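Local coordinates for branched-chain phosphotransacylase (Enterococcus faecalis, PDB 1YCO), which probably catalyses acyl transfer between coenzyme A and inorganic phosphate, with a preference for branched-chain acyl groups, at residues A[189-192]-A[193-197]; A[223-226]-A[227-231]; A[116-119]-A[120-124]. One frame throughout, in Å; residues are numbered along the deposited sequence.

How the contacts relate
The three contacts belong to the mixed-sheet part of the chain, in the order contact 3, contact 1, contact 2. Contact 3 takes in the end of strand 113-117 and the loop after it; contact 1 runs from the last residue of strand 184-189 through helix 191-195; contact 2, the middle of the group, lies in helix 221-234. Its centre is about 11 Å from that of contact 3 and about 15 Å from that of contact 1. Contact 2 touches contact 3 through Gly224 and Cys119, and contact 1 through Leu227 and Leu191. Contacts 1 and 3, centres about 20 Å apart, do not meet. Contacts 1 and 2 both lie at the dimer interface.

Contact 1 (A[189-192]-A[193-197]). With PO4 (phosphate ion), chain C.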
loop_
_atom_site.group_PDB
_atom_site.type_symbol
_atom_site.label_atom_id
_atom_site.label_comp_id
_atom_site.label_asym_id
_atom_site.label_seq_id
_atom_site.Cartn_x
_atom_site.Cartn_y
_atom_site.Cartn_z
ATOM N N LEU A 189 8.006 -4.733 -11.135
ATOM C CA LEU A 189 6.666 -5.097 -11.555
ATOM C C LEU A 189 5.719 -4.314 -10.671
ATOM O O LEU A 189 5.974 -4.130 -9.482
ATOM C CB LEU A 189 6.379 -6.587 -11.369
ATOM C CG LEU A 189 6.435 -7.546 -12.551
ATOM C CD1 LEU A 189 5.757 -8.848 -12.141
ATOM C CD2 LEU A 189 5.719 -6.957 -13.777
ATOM N N SER A 190 4.626 -3.862 -11.273
ATOM C CA SER A 190 3.607 -3.113 -10.579
ATOM C C SER A 190 2.622 -4.118 -10.009
ATOM O O SER A 190 2.453 -5.206 -10.560
ATOM C CB SER A 190 2.900 -2.197 -11.564
ATOM O OG SER A 190 2.331 -2.975 -12.601
ATOM N N LEU A 191 1.966 -3.741 -8.916
ATOM C CA LEU A 191 0.989 -4.599 -8.243
ATOM C C LEU A 191 -0.056 -5.208 -9.185
ATOM O O LEU A 191 -0.336 -6.399 -9.120
ATOM C CB LEU A 191 0.282 -3.807 -7.126
ATOM C CG LEU A 191 -0.761 -4.526 -6.260
ATOM C CD1 LEU A 191 -0.063 -5.494 -5.319
ATOM C CD2 LEU A 191 -1.576 -3.508 -5.453
ATOM N N ASP A 192 -0.653 -4.400 -10.050
ATOM C CA ASP A 192 -1.663 -4.947 -10.962
ATOM C C ASP A 192 -1.055 -5.959 -11.943
ATOM O O ASP A 192 -1.622 -7.028 -12.158
ATOM C CB ASP A 192 -2.356 -3.820 -11.725
ATOM C CG ASP A 192 -1.377 -2.900 -12.388
ATOM O OD1 ASP A 192 -0.165 -3.074 -12.124
ATOM O OD2 ASP A 192 -1.798 -2.005 -13.159
ATOM N N LEU A 193 0.087 -5.623 -12.542
ATOM C CA LEU A 193 0.727 -6.559 -13.467
ATOM C C LEU A 193 1.193 -7.835 -12.748
ATOM O O LEU A 193 1.393 -8.887 -13.370
ATOM C CB LEU A 193 1.912 -5.907 -14.195
ATOM C CG LEU A 193 1.482 -4.841 -15.229
ATOM C CD1 LEU A 193 2.684 -4.052 -15.723
ATOM C CD2 LEU A 193 0.769 -5.525 -16.386
ATOM N N ALA A 194 1.333 -7.749 -11.430
ATOM C CA ALA A 194 1.760 -8.895 -10.653
ATOM C C ALA A 194 0.618 -9.828 -10.214
ATOM O O ALA A 194 0.791 -11.055 -10.147
ATOM C CB ALA A 194 2.536 -8.428 -9.434
ATOM N N THR A 195 -0.549 -9.248 -9.951
ATOM C CA THR A 195 -1.696 -9.992 -9.450
ATOM C C THR A 195 -2.965 -10.032 -10.303
ATOM O O THR A 195 -3.908 -10.737 -9.955
ATOM C CB THR A 195 -2.114 -9.424 -8.095
ATOM O OG1 THR A 195 -2.456 -8.043 -8.270
ATOM C CG2 THR A 195 -0.966 -9.525 -7.078
ATOM N N SER A 196 -2.999 -9.280 -11.400
ATOM C CA SER A 196 -4.187 -9.241 -12.247
ATOM C C SER A 196 -3.956 -9.636 -13.697
ATOM O O SER A 196 -3.473 -8.827 -14.497
ATOM C CB SER A 196 -4.806 -7.840 -12.204
ATOM O OG SER A 196 -5.921 -7.748 -13.071
ATOM N N GLU A 197 -4.308 -10.874 -14.038
ATOM C CA GLU A 197 -4.149 -11.354 -15.415
ATOM C C GLU A 197 -4.853 -10.424 -16.402
ATOM O O GLU A 197 -4.340 -10.162 -17.486
ATOM C CB GLU A 197 -4.679 -12.784 -15.544
ATOM C CG GLU A 197 -3.855 -13.764 -14.729
ATOM C CD GLU A 197 -4.230 -15.218 -14.965
ATOM O OE1 GLU A 197 -5.411 -15.573 -14.760
ATOM O OE2 GLU A 197 -3.337 -16.008 -15.349
HETATM P P PO4 C . -8.105 -11.003 -13.212
HETATM O O1 PO4 C . -7.026 -10.546 -14.133
HETATM O O2 PO4 C . -7.968 -10.290 -11.877
HETATM O O3 PO4 C . -9.464 -10.663 -13.812
HETATM O O4 PO4 C . -7.989 -12.501 -13.014
#
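The N-cap of the short helix 191-195 is formed where strand 184-189 ends, with Ser190 in the cap position and the carboxylate of Asp192 bent onto the N-H of the next residue, Leu193. Asp192 OD1 accepts from Leu193 N at 2.6 Å, the donor standing above the carboxylate plane, 49° out of it. Ser190 OG donates a hydrogen bond to the same oxygen, 2.5 Å from OG to OD1, arriving nearly in line with the carboxylate C-O bond. Two donors from different directions therefore grip one oxygen and fix the rotation of the group. With chi1 at 52°, CG of Asp192 is folded between its own backbone N and carbonyl carbon, which sets OD1 beside the N-H of Leu193 and the hydroxyl of Ser190.

Leu189 supplies the apolar packing: its CD2 meets Leu193 CB at 4.0 Å, the two leucines crossing at about a right angle, and its CD1 meets the methyl of Ala194. Separately, a leucine methyl lies against a hydroxyl, Leu193 CD1 being 3.3 Å from Ser190 OG.

Near the end of the helix Thr195 bonds twice back to Leu191 O, from N at 3.0 Å and from OG1 at 2.8 Å. The hydroxyl comes in 38° above the carbonyl plane. Ser196 N closes the last turn on Asp192 O at 2.7 Å. Ser196 then caps helix 197-202, its OG bonded to Ala199 N and, at 3.2 Å, to O1 of a phosphate ion probably derived from the crystallisation liquor.

Leu189 and Ala194 rest on Ala152 of strand 150-154, while Leu191 and Thr195 pack on Leu216 of strand 215-217. Leu191, Asp192, Thr195 and Ser196 also meet helix 221-234 of the second subunit, where Asp192 OD2 makes a weak, long ion pair with Lys229.

Contact 2 (A[223-226]-A[227-231]); sequences VGNC and LYKSL
Backbone hydrogen bonds from Leu227, Tyr228, Lys229 and Ser230 to the carbonyls of Val223, Gly224, Asn225 and Cys226 hold two successive turns of helix 221-234 together. The bond from Lys229 N to Asn225 O, 2.9 Å, is practically straight at 178°, and that from Tyr228 N to Gly224 O measures 2.8 Å.

Side-chain contact is carried by Asn225 and Lys229, one turn apart. The lysine chain runs past the amide and bends at its last torsion (chi4 -55°), bringing CE to 3.1 Å from Asn225 OD1 and 3.2 Å from Asn225 ND2. A long aliphatic chain suits this partly exposed flank because it can lie against the amide while its amine reaches toward Asp192 of the second subunit, in a weak, long ion pair.

The same winding brings Tyr228 CB to 3.1 Å from Gly224 O. The tyrosine ring itself leads away to Cys119 and Ala104.

Across the subunit boundary Ser230 OG bonds to Ser230 OG of the second subunit, and Cys226 and Leu227 pack on Leu227 and Cys226 of that chain. Such reciprocal pairing marks an interface helix meeting its own copy across the twofold axis of a homodimer.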
loop_
_atom_site.group_PDB
_atom_site.type_symbol
_atom_site.label_atom_id
_atom_site.label_comp_id
_atom_site.label_asym_id
_atom_site.label_seq_id
_atom_site.Cartn_x
_atom_site.Cartn_y
_atom_site.Cartn_z
ATOM N N VAL A 223 5.252 -0.021 2.378
ATOM C CA VAL A 223 4.509 -0.562 1.259
ATOM C C VAL A 223 3.755 -1.832 1.700
ATOM O O VAL A 223 2.537 -1.924 1.564
ATOM C CB VAL A 223 5.471 -0.862 0.085
ATOM C CG1 VAL A 223 4.727 -1.483 -1.079
ATOM C CG2 VAL A 223 6.159 0.428 -0.351
ATOM N N GLY A 224 4.478 -2.802 2.244
ATOM C CA GLY A 224 3.848 -4.031 2.690
ATOM C C GLY A 224 2.737 -3.847 3.715
ATOM O O GLY A 224 1.691 -4.509 3.647
ATOM N N ASN A 225 2.970 -2.956 4.675
ATOM C CA ASN A 225 1.998 -2.657 5.725
ATOM C C ASN A 225 0.733 -2.066 5.122
ATOM O O ASN A 225 -0.375 -2.504 5.417
ATOM C CB ASN A 225 2.572 -1.644 6.731
ATOM C CG ASN A 225 1.554 -1.225 7.796
ATOM O OD1 ASN A 225 1.382 -1.909 8.796
ATOM N ND2 ASN A 225 0.874 -0.101 7.571
ATOM N N CYS A 226 0.914 -1.064 4.274
ATOM C CA CYS A 226 -0.211 -0.397 3.649
ATOM C C CYS A 226 -1.012 -1.351 2.772
ATOM O O CYS A 226 -2.233 -1.312 2.778
ATOM C CB CYS A 226 0.287 0.788 2.830
ATOM S SG CYS A 226 -0.995 1.985 2.405
ATOM N N LEU A 227 -0.322 -2.216 2.036
ATOM C CA LEU A 227 -0.978 -3.174 1.177
ATOM C C LEU A 227 -1.744 -4.164 2.064
ATOM O O LEU A 227 -2.912 -4.479 1.824
ATOM C CB LEU A 227 0.066 -3.918 0.344
ATOM C CG LEU A 227 -0.436 -4.892 -0.734
ATOM C CD1 LEU A 227 -1.337 -4.141 -1.733
ATOM C CD2 LEU A 227 0.756 -5.490 -1.465
ATOM N N TYR A 228 -1.058 -4.641 3.099
ATOM C CA TYR A 228 -1.613 -5.578 4.059
ATOM C C TYR A 228 -2.953 -5.069 4.593
ATOM O O TYR A 228 -3.979 -5.724 4.432
ATOM C CB TYR A 228 -0.625 -5.746 5.223
ATOM C CG TYR A 228 -0.958 -6.824 6.228
ATOM C CD1 TYR A 228 -0.204 -7.998 6.290
ATOM C CD2 TYR A 228 -2.005 -6.665 7.133
ATOM C CE1 TYR A 228 -0.484 -8.987 7.236
ATOM C CE2 TYR A 228 -2.301 -7.646 8.082
ATOM C CZ TYR A 228 -1.537 -8.806 8.132
ATOM O OH TYR A 228 -1.827 -9.781 9.071
ATOM N N LYS A 229 -2.929 -3.892 5.216
ATOM C CA LYS A 229 -4.122 -3.292 5.808
ATOM C C LYS A 229 -5.202 -2.977 4.791
ATOM O O LYS A 229 -6.393 -3.143 5.058
ATOM C CB LYS A 229 -3.759 -2.011 6.569
ATOM C CG LYS A 229 -2.795 -2.233 7.737
ATOM C CD LYS A 229 -2.704 -0.999 8.637
ATOM C CE LYS A 229 -1.474 -1.025 9.555
ATOM N NZ LYS A 229 -1.363 -2.255 10.396
ATOM N N SER A 230 -4.776 -2.510 3.628
ATOM C CA SER A 230 -5.699 -2.182 2.573
ATOM C C SER A 230 -6.460 -3.438 2.122
ATOM O O SER A 230 -7.662 -3.377 1.840
ATOM C CB SER A 230 -4.935 -1.563 1.406
ATOM O OG SER A 230 -5.770 -1.441 0.273
ATOM N N LEU A 231 -5.760 -4.570 2.070
ATOM C CA LEU A 231 -6.370 -5.831 1.660
ATOM C C LEU A 231 -7.479 -6.266 2.610
ATOM O O LEU A 231 -8.554 -6.654 2.173
ATOM C CB LEU A 231 -5.311 -6.936 1.570
ATOM C CG LEU A 231 -4.317 -6.778 0.423
ATOM C CD1 LEU A 231 -3.209 -7.826 0.529
ATOM C CD2 LEU A 231 -5.059 -6.885 -0.900
#

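Contact 3 (A[116-119]-A[120-124])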
loop_
_atom_site.group_PDB
_atom_site.type_symbol
_atom_site.label_atom_id
_atom_site.label_comp_id
_atom_site.label_asym_id
_atom_site.label_seq_id
_atom_site.Cartn_x
_atom_site.Cartn_y
_atom_site.Cartn_z
ATOM N N LEU A 116 2.921 -12.461 0.889
ATOM C CA LEU A 116 3.361 -11.080 0.914
ATOM C C LEU A 116 4.511 -11.037 1.902
ATOM O O LEU A 116 4.403 -11.562 3.014
ATOM C CB LEU A 116 2.239 -10.165 1.407
ATOM C CG LEU A 116 2.586 -8.678 1.609
ATOM C CD1 LEU A 116 3.094 -8.057 0.323
ATOM C CD2 LEU A 116 1.345 -7.949 2.102
ATOM N N THR A 117 5.619 -10.425 1.525
ATOM C CA THR A 117 6.677 -10.419 2.487
ATOM C C THR A 117 7.437 -9.174 2.818
ATOM O O THR A 117 7.876 -8.370 1.983
ATOM C CB THR A 117 7.695 -11.559 2.244
ATOM O OG1 THR A 117 8.784 -11.394 3.152
ATOM C CG2 THR A 117 8.204 -11.551 0.835
ATOM N N ASP A 118 7.541 -9.092 4.131
ATOM C CA ASP A 118 8.208 -8.108 4.916
ATOM C C ASP A 118 7.592 -6.760 5.141
ATOM O O ASP A 118 8.079 -5.749 4.667
ATOM C CB ASP A 118 9.653 -8.002 4.497
ATOM C CG ASP A 118 10.580 -8.172 5.686
ATOM O OD1 ASP A 118 11.815 -8.065 5.499
ATOM O OD2 ASP A 118 10.049 -8.402 6.806
ATOM N N CYS A 119 6.535 -6.777 5.944
ATOM C CA CYS A 119 5.831 -5.573 6.328
ATOM C C CYS A 119 5.840 -5.418 7.853
ATOM O O CYS A 119 4.908 -4.847 8.428
ATOM C CB CYS A 119 4.409 -5.638 5.811
ATOM S SG CYS A 119 3.677 -7.271 5.891
ATOM N N ALA A 120 6.895 -5.930 8.498
ATOM C CA ALA A 120 7.043 -5.855 9.957
ATOM C C ALA A 120 8.478 -5.937 10.490
ATOM O O ALA A 120 8.784 -5.347 11.529
ATOM C CB ALA A 120 6.204 -6.948 10.626
ATOM N N MET A 121 9.356 -6.654 9.795
ATOM C CA MET A 121 10.732 -6.819 10.262
ATOM C C MET A 121 11.784 -5.866 9.678
ATOM O O MET A 121 12.315 -5.007 10.381
ATOM C CB MET A 121 11.211 -8.259 10.027
ATOM C CG MET A 121 10.553 -9.334 10.889
ATOM S SD MET A 121 10.865 -9.176 12.689
ATOM C CE MET A 121 12.558 -9.722 12.786
ATOM N N ASN A 122 12.096 -6.031 8.399
ATOM C CA ASN A 122 13.107 -5.211 7.757
ATOM C C ASN A 122 12.560 -3.913 7.186
ATOM O O ASN A 122 11.853 -3.913 6.190
ATOM C CB ASN A 122 13.797 -6.057 6.686
ATOM C CG ASN A 122 14.392 -7.345 7.270
ATOM O OD1 ASN A 122 15.489 -7.337 7.828
ATOM N ND2 ASN A 122 13.647 -8.444 7.176
ATOM N N ILE A 123 12.913 -2.802 7.824
ATOM C CA ILE A 123 12.442 -1.486 7.413
ATOM C C ILE A 123 12.628 -1.096 5.954
ATOM O O ILE A 123 11.663 -0.770 5.261
ATOM C CB ILE A 123 13.077 -0.393 8.259
ATOM C CG1 ILE A 123 12.742 -0.632 9.732
ATOM C CG2 ILE A 123 12.554 0.997 7.797
ATOM C CD1 ILE A 123 13.490 0.297 10.683
ATOM N N ALA A 124 13.869 -1.112 5.496
ATOM C CA ALA A 124 14.167 -0.721 4.125
ATOM C C ALA A 124 15.339 -1.547 3.614
ATOM O O ALA A 124 16.424 -1.032 3.372
ATOM C CB ALA A 124 14.503 0.764 4.078
HETATM O O HOH W 1 10.423 -4.853 3.876
#
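Asp118 and Asn122 face each other across the turn that follows strand 113-117, with the planes of carboxylate and amide 67° apart. Despite that twist the bond between them is well aimed from both ends. Asn122 ND2 donates to Asp118 OD1 at 2.5 Å, a short bond. It meets the syn lone pair of the oxygen, on the side of OD2, and the oxygen lies only 14° out of the amide plane. Asn122 has CG anti to its carbonyl carbon and beside its backbone N (chi1 -56°), which sets the amide against the acid and leaves Asn122 CB just 3.1 Å from Asp118 OD1.

The carboxylate is thus approached by both nitrogen and carbon of the same residue. Its other oxygen, OD2, lies 3.4 Å from Met121 CB, where the methionine crosses the acid at a slant. Beyond CB the chain of Met121 bends twice, at chi2 and chi3, and leads away, so contact with the acid is made near its root.

On the backbone side a water joins the two arms of the turn, lying 2.6 Å from Asp118 O and 2.9 Å from Asn122 O. Side-chain bond and water together tie the ends of a segment that has no regular helix or strand. Short polar residues suit these two places: aspartate offers two acceptors, and asparagine an NH2 with two hydrogens, one bond going to Asp118 OD1 and another to Leu100 O.

Leu100 lies just before the antiparallel neighbour strand 101-107, at whose start His102 N donates to Asp118 OD2. Asp118 and Asn122 touch Ile133 and Thr129 of helix 127-143, while Cys119 packs on Tyr228 of helix 221-234, so the turn touches both helices and the beginning of strand 101-107.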